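Local coordinates for protein BIFUNCTIONAL PROTEIN Proline utilization A (PutA) (Corynebacterium freiburgense, PDB 5UX5) that oxidises proline to glutamate in two steps, using an FAD-dependent proline dehydrogenase and an NAD-dependent aldehyde dehydrogenase joined in one polypeptide, at residues 523-528 with 566-571; 605-610 with 904-909; 857-862 with 871-876; 924-929 with 944-949. One frame throughout, in Å; residues are numbered along the deposited sequence.

Interaction 1. Residues 523-528 with 566-571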
loop_
_atom_site.group_PDB
_atom_site.type_symbol
_atom_site.label_atom_id
_atom_site.label_comp_id
_atom_site.label_asym_id
_atom_site.label_seq_id
_atom_site.Cartn_x
_atom_site.Cartn_y
_atom_site.Cartn_z
ATOM N N LEU A 523 -10.323 -15.247 -23.310
ATOM C CA LEU A 523 -10.715 -15.948 -22.099
ATOM C C LEU A 523 -10.115 -15.277 -20.872
ATOM O O LEU A 523 -10.808 -15.093 -19.865
ATOM C CB LEU A 523 -10.293 -17.411 -22.164
ATOM C CG LEU A 523 -11.095 -18.315 -23.096
ATOM C CD1 LEU A 523 -10.564 -19.697 -23.029
ATOM C CD2 LEU A 523 -12.536 -18.303 -22.751
ATOM N N LEU A 524 -8.834 -14.890 -20.931
ATOM C CA LEU A 524 -8.238 -14.270 -19.753
ATOM C C LEU A 524 -8.930 -12.950 -19.421
ATOM O O LEU A 524 -9.261 -12.691 -18.255
ATOM C CB LEU A 524 -6.749 -14.057 -19.966
ATOM C CG LEU A 524 -5.997 -15.379 -19.946
ATOM C CD1 LEU A 524 -4.540 -15.241 -20.485
ATOM C CD2 LEU A 524 -6.026 -15.913 -18.554
ATOM N N GLN A 525 -9.218 -12.137 -20.443
ATOM C CA GLN A 525 -9.841 -10.847 -20.201
ATOM C C GLN A 525 -11.219 -11.044 -19.605
ATOM O O GLN A 525 -11.608 -10.346 -18.664
ATOM C CB GLN A 525 -9.913 -10.046 -21.501
ATOM C CG GLN A 525 -8.559 -9.600 -22.077
ATOM C CD GLN A 525 -7.872 -8.527 -21.245
ATOM O OE1 GLN A 525 -8.427 -8.022 -20.264
ATOM N NE2 GLN A 525 -6.655 -8.170 -21.639
ATOM N N ARG A 526 -11.934 -12.048 -20.094
ATOM C CA ARG A 526 -13.235 -12.370 -19.539
ATOM C C ARG A 526 -13.098 -12.905 -18.117
ATOM O O ARG A 526 -13.934 -12.613 -17.246
ATOM C CB ARG A 526 -13.916 -13.392 -20.445
ATOM C CG ARG A 526 -15.312 -13.005 -20.821
ATOM C CD ARG A 526 -15.600 -13.451 -22.221
ATOM N NE ARG A 526 -15.829 -14.885 -22.260
ATOM C CZ ARG A 526 -15.319 -15.681 -23.187
ATOM N NH1 ARG A 526 -14.538 -15.171 -24.140
ATOM N NH2 ARG A 526 -15.580 -16.981 -23.150
ATOM N N ALA A 527 -12.043 -13.692 -17.865
ATOM C CA ALA A 527 -11.798 -14.198 -16.520
ATOM C C ALA A 527 -11.575 -13.058 -15.547
ATOM O O ALA A 527 -12.011 -13.118 -14.394
ATOM C CB ALA A 527 -10.605 -15.149 -16.526
ATOM N N ALA A 528 -10.903 -12.000 -15.994
ATOM C CA ALA A 528 -10.701 -10.864 -15.111
ATOM C C ALA A 528 -12.018 -10.119 -14.866
ATOM O O ALA A 528 -12.297 -9.697 -13.738
ATOM C CB ALA A 528 -9.615 -9.956 -15.687
ATOM N N TYR A 566 -2.585 -8.758 -17.161
ATOM C CA TYR A 566 -1.164 -8.629 -17.457
ATOM C C TYR A 566 -0.664 -9.805 -18.294
ATOM O O TYR A 566 0.002 -9.608 -19.314
ATOM C CB TYR A 566 -0.365 -8.520 -16.166
ATOM C CG TYR A 566 1.095 -8.255 -16.405
ATOM C CD1 TYR A 566 1.497 -7.043 -16.902
ATOM C CD2 TYR A 566 2.079 -9.207 -16.124
ATOM C CE1 TYR A 566 2.819 -6.755 -17.130
ATOM C CE2 TYR A 566 3.448 -8.918 -16.348
ATOM C CZ TYR A 566 3.801 -7.688 -16.857
ATOM O OH TYR A 566 5.108 -7.324 -17.109
ATOM N N TYR A 567 -0.961 -11.043 -17.872
ATOM C CA TYR A 567 -0.442 -12.191 -18.615
ATOM C C TYR A 567 -1.118 -12.318 -19.967
ATOM O O TYR A 567 -0.524 -12.879 -20.895
ATOM C CB TYR A 567 -0.568 -13.498 -17.819
ATOM C CG TYR A 567 0.297 -13.553 -16.551
ATOM C CD1 TYR A 567 1.538 -12.923 -16.492
ATOM C CD2 TYR A 567 -0.142 -14.221 -15.411
ATOM C CE1 TYR A 567 2.314 -12.961 -15.327
ATOM C CE2 TYR A 567 0.639 -14.271 -14.245
ATOM C CZ TYR A 567 1.868 -13.637 -14.210
ATOM O OH TYR A 567 2.643 -13.672 -13.056
ATOM N N ALA A 568 -2.339 -11.792 -20.108
ATOM C CA ALA A 568 -2.944 -11.687 -21.438
ATOM C C ALA A 568 -2.100 -10.812 -22.366
ATOM O O ALA A 568 -1.790 -11.207 -23.495
ATOM C CB ALA A 568 -4.363 -11.147 -21.333
ATOM N N ARG A 569 -1.719 -9.615 -21.904
ATOM C CA ARG A 569 -0.837 -8.761 -22.694
ATOM C C ARG A 569 0.482 -9.461 -22.984
ATOM O O ARG A 569 0.995 -9.375 -24.102
ATOM C CB ARG A 569 -0.569 -7.430 -21.978
ATOM C CG ARG A 569 -1.412 -6.239 -22.430
ATOM C CD ARG A 569 -1.105 -4.991 -21.560
ATOM N NE ARG A 569 0.280 -4.989 -21.055
ATOM C CZ ARG A 569 0.859 -4.001 -20.361
ATOM N NH1 ARG A 569 0.192 -2.882 -20.060
ATOM N NH2 ARG A 569 2.126 -4.143 -19.970
ATOM N N CYS A 570 1.042 -10.166 -21.994
ATOM C CA CYS A 570 2.317 -10.852 -22.203
ATOM C C CYS A 570 2.202 -11.914 -23.279
ATOM O O CYS A 570 3.140 -12.136 -24.050
ATOM C CB CYS A 570 2.803 -11.493 -20.914
ATOM S SG CYS A 570 3.502 -10.356 -19.814
ATOM N N ALA A 571 1.072 -12.608 -23.316
ATOM C CA ALA A 571 0.900 -13.666 -24.290
ATOM C C ALA A 571 1.000 -13.110 -25.704
ATOM O O ALA A 571 1.648 -13.706 -26.580
ATOM C CB ALA A 571 -0.437 -14.365 -24.055
#
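Leu524 and Ala568 meet where helix 517-533 passes helix 550-574, and their CA atoms lie 6.1 Å apart. The tight part of the contact is apolar. The CB of Leu524 rests 4.0 Å from the CB of Ala568. Further along the leucine, CD1 of Leu524 lies 4.0 Å from the CA of Ala568, so this branch lies against the backbone of the second helix. Ala568 offers a single side-chain carbon here, and the backbones come near each other. Both residues are buried. The two helices belong to the aldehyde dehydrogenase part of the enzyme. Helix 599-611 closes the same core, where Phe606 and Ala610 touch Leu524. The looser side is formed by Gln525, which is partly exposed. The bend at chi2 (-70°) turns its amide back toward the second helix. The NE2 of Gln525 lies 3.8 Å from the CB of Ala568, a van der Waals contact. The amide oxygen, OE1 of Gln525, makes a weak hydrogen bond with NH2 of Arg565, about one turn before Ala568 on helix 550-574.

Interaction 2. Residues 605-610 with 904-909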
loop_
_atom_site.group_PDB
_atom_site.type_symbol
_atom_site.label_atom_id
_atom_site.label_comp_id
_atom_site.label_asym_id
_atom_site.label_seq_id
_atom_site.Cartn_x
_atom_site.Cartn_y
_atom_site.Cartn_z
ATOM N N VAL A 605 -2.302 -20.323 -12.783
ATOM C CA VAL A 605 -3.234 -20.791 -13.801
ATOM C C VAL A 605 -3.284 -19.807 -14.978
ATOM O O VAL A 605 -3.168 -20.204 -16.145
ATOM C CB VAL A 605 -4.617 -21.053 -13.164
ATOM C CG1 VAL A 605 -5.715 -21.273 -14.198
ATOM C CG2 VAL A 605 -4.523 -22.290 -12.286
ATOM N N PHE A 606 -3.426 -18.510 -14.698
ATOM C CA PHE A 606 -3.459 -17.544 -15.794
ATOM C C PHE A 606 -2.148 -17.540 -16.597
ATOM O O PHE A 606 -2.166 -17.415 -17.832
ATOM C CB PHE A 606 -3.787 -16.159 -15.253
ATOM C CG PHE A 606 -5.212 -16.019 -14.765
ATOM C CD1 PHE A 606 -6.237 -16.744 -15.353
ATOM C CD2 PHE A 606 -5.516 -15.195 -13.698
ATOM C CE1 PHE A 606 -7.546 -16.633 -14.900
ATOM C CE2 PHE A 606 -6.822 -15.091 -13.231
ATOM C CZ PHE A 606 -7.835 -15.803 -13.829
ATOM N N ALA A 607 -1.001 -17.702 -15.921
ATOM C CA ALA A 607 0.277 -17.687 -16.626
ATOM C C ALA A 607 0.415 -18.884 -17.563
ATOM O O ALA A 607 0.913 -18.746 -18.692
ATOM C CB ALA A 607 1.433 -17.654 -15.623
ATOM N N SER A 608 -0.043 -20.055 -17.115
ATOM C CA SER A 608 -0.023 -21.251 -17.946
ATOM C C SER A 608 -0.915 -21.081 -19.164
ATOM O O SER A 608 -0.520 -21.424 -20.289
ATOM C CB SER A 608 -0.484 -22.466 -17.134
ATOM O OG SER A 608 0.345 -22.708 -16.013
ATOM N N LEU A 609 -2.147 -20.598 -18.948
ATOM C CA LEU A 609 -3.061 -20.388 -20.065
ATOM C C LEU A 609 -2.484 -19.395 -21.062
ATOM O O LEU A 609 -2.475 -19.655 -22.267
ATOM C CB LEU A 609 -4.431 -19.918 -19.581
ATOM C CG LEU A 609 -5.343 -20.829 -18.776
ATOM C CD1 LEU A 609 -6.687 -20.157 -18.735
ATOM C CD2 LEU A 609 -5.467 -22.183 -19.431
ATOM N N ALA A 610 -2.000 -18.251 -20.578
ATOM C CA ALA A 610 -1.376 -17.278 -21.466
ATOM C C ALA A 610 -0.231 -17.891 -22.287
ATOM O O ALA A 610 -0.043 -17.552 -23.460
ATOM C CB ALA A 610 -0.876 -16.098 -20.643
ATOM N N PRO A 904 7.561 -9.156 -17.011
ATOM C CA PRO A 904 7.376 -9.478 -18.436
ATOM C C PRO A 904 7.960 -10.813 -18.897
ATOM O O PRO A 904 7.624 -11.242 -20.008
ATOM C CB PRO A 904 8.069 -8.313 -19.140
ATOM C CG PRO A 904 9.089 -7.867 -18.164
ATOM C CD PRO A 904 8.450 -8.001 -16.830
ATOM N N ASN A 905 8.764 -11.508 -18.097
ATOM C CA ASN A 905 9.434 -12.716 -18.561
ATOM C C ASN A 905 8.817 -13.987 -18.015
ATOM O O ASN A 905 9.283 -15.084 -18.364
ATOM C CB ASN A 905 10.907 -12.677 -18.164
ATOM C CG ASN A 905 11.634 -11.580 -18.836
ATOM O OD1 ASN A 905 11.467 -11.365 -20.041
ATOM N ND2 ASN A 905 12.430 -10.844 -18.077
ATOM N N TYR A 906 7.760 -13.866 -17.206
ATOM C CA TYR A 906 7.206 -14.994 -16.467
ATOM C C TYR A 906 6.498 -15.984 -17.397
ATOM O O TYR A 906 6.808 -17.178 -17.404
ATOM C CB TYR A 906 6.260 -14.460 -15.390
ATOM C CG TYR A 906 5.815 -15.483 -14.395
ATOM C CD1 TYR A 906 6.625 -15.834 -13.323
ATOM C CD2 TYR A 906 4.574 -16.124 -14.531
ATOM C CE1 TYR A 906 6.209 -16.805 -12.401
ATOM C CE2 TYR A 906 4.156 -17.095 -13.622
ATOM C CZ TYR A 906 4.977 -17.425 -12.558
ATOM O OH TYR A 906 4.562 -18.376 -11.656
ATOM N N VAL A 907 5.518 -15.517 -18.161
ATOM C CA VAL A 907 4.861 -16.389 -19.127
ATOM C C VAL A 907 5.879 -17.104 -20.012
ATOM O O VAL A 907 5.779 -18.314 -20.247
ATOM C CB VAL A 907 3.870 -15.575 -19.971
ATOM C CG1 VAL A 907 3.457 -16.391 -21.181
ATOM C CG2 VAL A 907 2.661 -15.156 -19.122
ATOM N N ALA A 908 6.890 -16.373 -20.503
ATOM C CA ALA A 908 7.863 -16.943 -21.430
ATOM C C ALA A 908 8.663 -18.123 -20.864
ATOM O O ALA A 908 9.328 -18.815 -21.644
ATOM C CB ALA A 908 8.826 -15.850 -21.899
ATOM N N GLN A 909 8.627 -18.378 -19.547
ATOM C CA GLN A 909 9.285 -19.559 -18.992
ATOM C C GLN A 909 8.497 -20.832 -19.228
ATOM O O GLN A 909 9.058 -21.927 -19.092
ATOM C CB GLN A 909 9.517 -19.428 -17.493
ATOM C CG GLN A 909 10.386 -18.293 -17.075
ATOM C CD GLN A 909 10.664 -18.279 -15.584
ATOM O OE1 GLN A 909 11.742 -17.869 -15.145
ATOM N NE2 GLN A 909 9.686 -18.710 -14.798
#
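Val907 and Ala607 have the largest areas buried by this contact, nearly equal, and their CA atoms are 5.4 Å apart. Val907 directs its side chain at helix 599-611. Its CG2 methyl lies 4.0 Å from the CB of Ala610 and also 4.0 Å from the carbonyl O of Ala607. The other methyl, CG1 of Val907, stands 4.1 Å from the backbone C of Ala610. The valine thus spans one turn of the helix, from Ala607 to Ala610. Ala607 has a second neighbour in Tyr906. The CB of Ala607 sits at the edge of the tyrosine ring, in its plane, and comes 3.4 Å from CE2 and 3.7 Å from CD2 of Tyr906. A chi1 of -169° brings this ring edge to the helix, although the CB of Tyr906 is directed neither at the helix nor away from it. Ala610, third in buried area, completes the apolar patch. Tyr567 of helix 550-574 also packs here: it touches Ala607 and Val907, and its ring meets that of Tyr906 with the planes near 15°. Tyr906 and Ser608 also touch Ile668 of strand 666-670. The side chain of Tyr906 is about 13 Å from the bound NAD. Segment 904-909 leads into strand 911-915, which pairs with strand 580-591 in a mixed sheet, an arrangement consistent with the Rossmann-type NAD-binding domain of aldehyde dehydrogenases.

Interaction 3. Residues 857-862 with 871-876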
loop_
_atom_site.group_PDB
_atom_site.type_symbol
_atom_site.label_atom_id
_atom_site.label_comp_id
_atom_site.label_asym_id
_atom_site.label_seq_id
_atom_site.Cartn_x
_atom_site.Cartn_y
_atom_site.Cartn_z
ATOM N N ASP A 857 22.666 9.712 -0.393
ATOM C CA ASP A 857 23.845 8.856 -0.553
ATOM C C ASP A 857 23.639 7.492 0.078
ATOM O O ASP A 857 24.133 6.482 -0.443
ATOM C CB ASP A 857 25.088 9.532 0.022
ATOM C CG ASP A 857 25.445 10.786 -0.725
ATOM O OD1 ASP A 857 25.453 10.715 -1.976
ATOM O OD2 ASP A 857 25.696 11.833 -0.086
ATOM N N GLU A 858 22.971 7.455 1.233
ATOM C CA GLU A 858 22.652 6.187 1.872
ATOM C C GLU A 858 21.763 5.360 0.971
ATOM O O GLU A 858 21.962 4.153 0.804
ATOM C CB GLU A 858 21.956 6.441 3.205
ATOM C CG GLU A 858 22.751 7.242 4.199
ATOM C CD GLU A 858 22.099 7.251 5.564
ATOM O OE1 GLU A 858 20.868 7.482 5.625
ATOM O OE2 GLU A 858 22.803 7.011 6.572
ATOM N N VAL A 859 20.773 6.004 0.373
ATOM C CA VAL A 859 19.850 5.298 -0.492
ATOM C C VAL A 859 20.580 4.766 -1.717
ATOM O O VAL A 859 20.317 3.651 -2.179
ATOM C CB VAL A 859 18.693 6.240 -0.858
ATOM C CG1 VAL A 859 17.847 5.655 -1.975
ATOM C CG2 VAL A 859 17.883 6.528 0.377
ATOM N N GLU A 860 21.528 5.539 -2.252
ATOM C CA GLU A 860 22.194 5.087 -3.463
ATOM C C GLU A 860 23.092 3.899 -3.156
ATOM O O GLU A 860 23.033 2.871 -3.850
ATOM C CB GLU A 860 22.958 6.250 -4.109
ATOM C CG GLU A 860 22.761 6.379 -5.653
ATOM C CD GLU A 860 21.283 6.499 -6.124
ATOM O OE1 GLU A 860 20.423 7.104 -5.422
ATOM O OE2 GLU A 860 20.985 5.976 -7.226
ATOM N N LEU A 861 23.839 3.975 -2.056
ATOM C CA LEU A 861 24.613 2.823 -1.612
ATOM C C LEU A 861 23.707 1.613 -1.405
ATOM O O LEU A 861 23.982 0.517 -1.919
ATOM C CB LEU A 861 25.370 3.184 -0.345
ATOM C CG LEU A 861 26.233 2.105 0.280
ATOM C CD1 LEU A 861 27.295 1.654 -0.691
ATOM C CD2 LEU A 861 26.825 2.640 1.575
ATOM N N TRP A 862 22.585 1.805 -0.701
ATOM C CA TRP A 862 21.675 0.690 -0.443
ATOM C C TRP A 862 21.122 0.096 -1.750
ATOM O O TRP A 862 21.024 -1.128 -1.877
ATOM C CB TRP A 862 20.534 1.116 0.504
ATOM C CG TRP A 862 19.691 -0.073 0.940
ATOM C CD1 TRP A 862 19.975 -0.949 1.943
ATOM C CD2 TRP A 862 18.457 -0.514 0.369
ATOM N NE1 TRP A 862 18.994 -1.904 2.043
ATOM C CE2 TRP A 862 18.053 -1.665 1.085
ATOM C CE3 TRP A 862 17.653 -0.048 -0.673
ATOM C CZ2 TRP A 862 16.890 -2.359 0.791
ATOM C CZ3 TRP A 862 16.497 -0.740 -0.964
ATOM C CH2 TRP A 862 16.124 -1.886 -0.231
ATOM N N ALA A 871 13.276 -4.611 -3.767
ATOM C CA ALA A 871 13.760 -3.520 -2.925
ATOM C C ALA A 871 12.744 -2.366 -2.872
ATOM O O ALA A 871 12.075 -2.054 -3.862
ATOM C CB ALA A 871 15.105 -3.021 -3.436
ATOM N N TYR A 872 12.595 -1.768 -1.694
ATOM C CA TYR A 872 11.665 -0.663 -1.464
ATOM C C TYR A 872 12.398 0.418 -0.699
ATOM O O TYR A 872 13.249 0.127 0.144
ATOM C CB TYR A 872 10.412 -1.082 -0.675
ATOM C CG TYR A 872 9.605 -2.172 -1.330
ATOM C CD1 TYR A 872 9.936 -3.491 -1.126
ATOM C CD2 TYR A 872 8.501 -1.890 -2.145
ATOM C CE1 TYR A 872 9.224 -4.497 -1.706
ATOM C CE2 TYR A 872 7.766 -2.921 -2.734
ATOM C CZ TYR A 872 8.158 -4.228 -2.506
ATOM O OH TYR A 872 7.495 -5.317 -3.026
ATOM N N ILE A 873 12.083 1.668 -0.998
ATOM C CA ILE A 873 12.776 2.779 -0.377
ATOM C C ILE A 873 11.737 3.696 0.246
ATOM O O ILE A 873 10.846 4.196 -0.448
ATOM C CB ILE A 873 13.675 3.492 -1.397
ATOM C CG1 ILE A 873 14.834 2.536 -1.718
ATOM C CG2 ILE A 873 14.175 4.809 -0.863
ATOM C CD1 ILE A 873 15.411 2.663 -3.087
ATOM N N ASN A 874 11.817 3.865 1.563
ATOM C CA ASN A 874 10.891 4.728 2.302
ATOM C C ASN A 874 9.426 4.352 2.057
ATOM O O ASN A 874 8.569 5.209 1.868
ATOM C CB ASN A 874 11.151 6.201 1.977
ATOM C CG ASN A 874 12.521 6.650 2.404
ATOM O OD1 ASN A 874 13.023 6.227 3.448
ATOM N ND2 ASN A 874 13.128 7.524 1.626
ATOM N N ARG A 875 9.133 3.058 2.081
ATOM C CA ARG A 875 7.761 2.578 2.089
ATOM C C ARG A 875 7.776 1.146 2.600
ATOM O O ARG A 875 8.837 0.590 2.869
ATOM C CB ARG A 875 7.143 2.676 0.706
ATOM C CG ARG A 875 8.057 2.131 -0.364
ATOM C CD ARG A 875 7.236 1.590 -1.492
ATOM N NE ARG A 875 6.562 0.369 -1.085
ATOM C CZ ARG A 875 5.584 -0.209 -1.778
ATOM N NH1 ARG A 875 5.156 0.334 -2.911
ATOM N NH2 ARG A 875 5.029 -1.329 -1.341
ATOM N N GLY A 876 6.584 0.554 2.736
ATOM C CA GLY A 876 6.486 -0.832 3.148
ATOM C C GLY A 876 7.067 -1.784 2.113
ATOM O O GLY A 876 7.220 -1.453 0.933
#
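Trp862 reaches from helix 856-865 to strand 870-873 and has the largest share of this contact. Its CB points toward the strand. A chi1 of -172° swings the indole away from the backbone N and across the gap, and its six-membered ring arrives first. CE3 of Trp862 lies 4.0 Å from the CG1 of Ile873. The next two atoms both meet the CB of Ala871 and the carbonyl O of Tyr872. CZ3 of Trp862 is 3.6 Å from that CB of Ala871 and 3.5 Å from that O of Tyr872, and it also lies 3.8 Å from the CG1 of Ile873. CH2 of Trp862 is 3.5 Å from both the CB of Ala871 and the O of Tyr872. All three partners approach the ring obliquely. The pyrrole NE1 is used elsewhere, in a hydrogen bond to OE1 of Gln840. Helix 856-865 and strand 870-873 belong to a beta-alpha-beta unit that starts with strand 845-852, in the aldehyde dehydrogenase part of the enzyme. The axes of 857-862 and 871-873 run nearly antiparallel (177°), 10.4 Å apart at their closest. One turn before the tryptophan, CG1 of Val859 lies 3.9 Å from the CG2 of Ile873. Ile851 of strand 845-852 touches both Trp862 and Ile873 and extends the layer.

Interaction 4. Residues 924-929 with 944-949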
loop_
_atom_site.group_PDB
_atom_site.type_symbol
_atom_site.label_atom_id
_atom_site.label_comp_id
_atom_site.label_asym_id
_atom_site.label_seq_id
_atom_site.Cartn_x
_atom_site.Cartn_y
_atom_site.Cartn_z
ATOM N N SER A 924 26.477 -1.706 -34.205
ATOM C CA SER A 924 27.900 -1.730 -33.904
ATOM C C SER A 924 28.202 -2.623 -32.710
ATOM O O SER A 924 27.424 -2.711 -31.756
ATOM C CB SER A 924 28.412 -0.324 -33.597
ATOM O OG SER A 924 27.893 0.137 -32.363
ATOM N N LEU A 925 29.380 -3.254 -32.755
ATOM C CA LEU A 925 29.877 -4.089 -31.679
ATOM C C LEU A 925 31.191 -3.538 -31.153
ATOM O O LEU A 925 32.035 -3.098 -31.942
ATOM C CB LEU A 925 30.102 -5.522 -32.147
ATOM C CG LEU A 925 29.007 -6.534 -31.881
ATOM C CD1 LEU A 925 29.570 -7.903 -32.188
ATOM C CD2 LEU A 925 28.559 -6.423 -30.435
ATOM N N PRO A 926 31.395 -3.534 -29.836
ATOM C CA PRO A 926 32.731 -3.268 -29.314
ATOM C C PRO A 926 33.674 -4.395 -29.690
ATOM O O PRO A 926 33.256 -5.561 -29.807
ATOM C CB PRO A 926 32.511 -3.194 -27.792
ATOM C CG PRO A 926 31.052 -3.006 -27.607
ATOM C CD PRO A 926 30.398 -3.688 -28.770
ATOM N N PRO A 927 34.955 -4.096 -29.915
ATOM C CA PRO A 927 35.830 -5.096 -30.557
ATOM C C PRO A 927 36.148 -6.307 -29.688
ATOM O O PRO A 927 36.442 -7.376 -30.245
ATOM C CB PRO A 927 37.093 -4.291 -30.878
ATOM C CG PRO A 927 36.657 -2.844 -30.810
ATOM C CD PRO A 927 35.634 -2.807 -29.735
ATOM N N ALA A 928 36.089 -6.183 -28.351
ATOM C CA ALA A 928 36.330 -7.339 -27.488
ATOM C C ALA A 928 35.366 -8.464 -27.789
ATOM O O ALA A 928 35.746 -9.640 -27.768
ATOM C CB ALA A 928 36.205 -6.955 -26.020
ATOM N N TYR A 929 34.148 -8.122 -28.171
ATOM C CA TYR A 929 33.182 -9.156 -28.492
ATOM C C TYR A 929 33.524 -9.794 -29.822
ATOM O O TYR A 929 33.445 -11.020 -29.968
ATOM C CB TYR A 929 31.769 -8.570 -28.524
ATOM C CG TYR A 929 31.244 -8.001 -27.220
ATOM C CD1 TYR A 929 30.610 -8.807 -26.287
ATOM C CD2 TYR A 929 31.413 -6.660 -26.906
ATOM C CE1 TYR A 929 30.115 -8.283 -25.076
ATOM C CE2 TYR A 929 30.931 -6.129 -25.715
ATOM C CZ TYR A 929 30.282 -6.943 -24.796
ATOM O OH TYR A 929 29.807 -6.413 -23.600
ATOM N N LEU A 944 23.027 -10.217 -31.475
ATOM C CA LEU A 944 21.739 -10.286 -30.806
ATOM C C LEU A 944 21.855 -9.935 -29.325
ATOM O O LEU A 944 20.906 -9.386 -28.746
ATOM C CB LEU A 944 21.132 -11.680 -31.012
ATOM C CG LEU A 944 20.795 -11.970 -32.486
ATOM C CD1 LEU A 944 20.221 -13.345 -32.693
ATOM C CD2 LEU A 944 19.856 -10.952 -33.033
ATOM N N ASP A 945 23.001 -10.240 -28.697
ATOM C CA ASP A 945 23.258 -9.768 -27.341
ATOM C C ASP A 945 23.261 -8.248 -27.294
ATOM O O ASP A 945 22.647 -7.636 -26.415
ATOM C CB ASP A 945 24.583 -10.329 -26.820
ATOM C CG ASP A 945 24.500 -11.823 -26.464
ATOM O OD1 ASP A 945 23.381 -12.376 -26.412
ATOM O OD2 ASP A 945 25.561 -12.453 -26.221
ATOM N N GLU A 946 23.941 -7.615 -28.243
ATOM C CA GLU A 946 23.954 -6.156 -28.286
ATOM C C GLU A 946 22.540 -5.596 -28.382
ATOM O O GLU A 946 22.178 -4.685 -27.634
ATOM C CB GLU A 946 24.803 -5.681 -29.459
ATOM C CG GLU A 946 24.932 -4.179 -29.566
ATOM C CD GLU A 946 25.679 -3.544 -28.416
ATOM O OE1 GLU A 946 25.464 -2.334 -28.192
ATOM O OE2 GLU A 946 26.481 -4.234 -27.748
ATOM N N ILE A 947 21.724 -6.130 -29.298
ATOM C CA ILE A 947 20.370 -5.601 -29.497
ATOM C C ILE A 947 19.514 -5.838 -28.264
ATOM O O ILE A 947 18.752 -4.956 -27.840
ATOM C CB ILE A 947 19.712 -6.213 -30.745
ATOM C CG1 ILE A 947 20.458 -5.847 -31.991
ATOM C CG2 ILE A 947 18.266 -5.818 -30.843
ATOM C CD1 ILE A 947 19.947 -6.666 -33.117
ATOM N N ALA A 948 19.589 -7.036 -27.699
ATOM C CA ALA A 948 18.845 -7.304 -26.471
ATOM C C ALA A 948 19.307 -6.383 -25.351
ATOM O O ALA A 948 18.490 -5.859 -24.595
ATOM C CB ALA A 948 18.997 -8.774 -26.069
ATOM N N TRP A 949 20.607 -6.116 -25.274
ATOM C CA TRP A 949 21.089 -5.232 -24.225
ATOM C C TRP A 949 20.554 -3.818 -24.421
ATOM O O TRP A 949 20.129 -3.180 -23.453
ATOM C CB TRP A 949 22.619 -5.258 -24.183
ATOM C CG TRP A 949 23.186 -4.848 -22.855
ATOM C CD1 TRP A 949 23.672 -3.623 -22.514
ATOM C CD2 TRP A 949 23.272 -5.655 -21.678
ATOM N NE1 TRP A 949 24.073 -3.620 -21.219
ATOM C CE2 TRP A 949 23.840 -4.856 -20.671
ATOM C CE3 TRP A 949 22.927 -6.981 -21.376
ATOM C CZ2 TRP A 949 24.081 -5.334 -19.379
ATOM C CZ3 TRP A 949 23.173 -7.460 -20.087
ATOM C CH2 TRP A 949 23.742 -6.633 -19.111
#
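Glu946 is the one residue of helix 936-953 that touches 924-929 closely, and all three neighbours on the other side meet it. The carbon-to-carbon approach is made by the stem of the glutamate. Its CB lies 4.0 Å from the CD2 of Leu925, and the leucine and the glutamate run alongside each other, pointing opposite ways. The contacts with polar atoms are plain van der Waals approaches. The carbonyl O of Ser924 stands 3.6 Å from the CG of Glu946. The carboxylate oxygen OE2 of Glu946 lies 4.0 Å from the CD2 of Leu925 and 4.1 Å from the CD of Pro926. The glutamate leaves its backbone with chi1 at -178° and then bends at chi2 (65°), which brings the carboxylate close to the proline ring. No hydrogen bond joins the segments. The carboxylate pairs with arginines outside them in two salt bridges: OE2 of Glu946 with NH2 of Arg996, and OE1 with NE of Arg950 on the same helix. These two arginines probably hold the carboxylate in its orientation and favour its ionised form. The contact is at the surface. Pro926 is the N-cap residue of helix 927-932, so 924-926 is the lead-in to that helix. Helix 984-997 lies beside both parts: Tyr929 touches its Leu992, and Asp945 and Trp949 touch Arg996.

Overall arrangement
Interactions 1 and 2 are neighbours, with centres 10 Å apart. Helix 599-611 supplies one side of interaction 2 and also packs on both helices of interaction 1, so the two form one continuous buried region. Together they pack helices and the 904-909 loop of the NAD-binding part. Interaction 3 lies in a separate beta-alpha-beta unit of the aldehyde dehydrogenase part, 30 Å from interaction 2 and 33 Å from interaction 1, between centres. Interaction 4 joins helices 927-932 and 936-953 at the surface, 40 Å from the centre of the chain. Along the chain, interaction 1 closes before interaction 2 opens, interaction 3 is nested within the long loop closed by interaction 2, and interaction 4 follows.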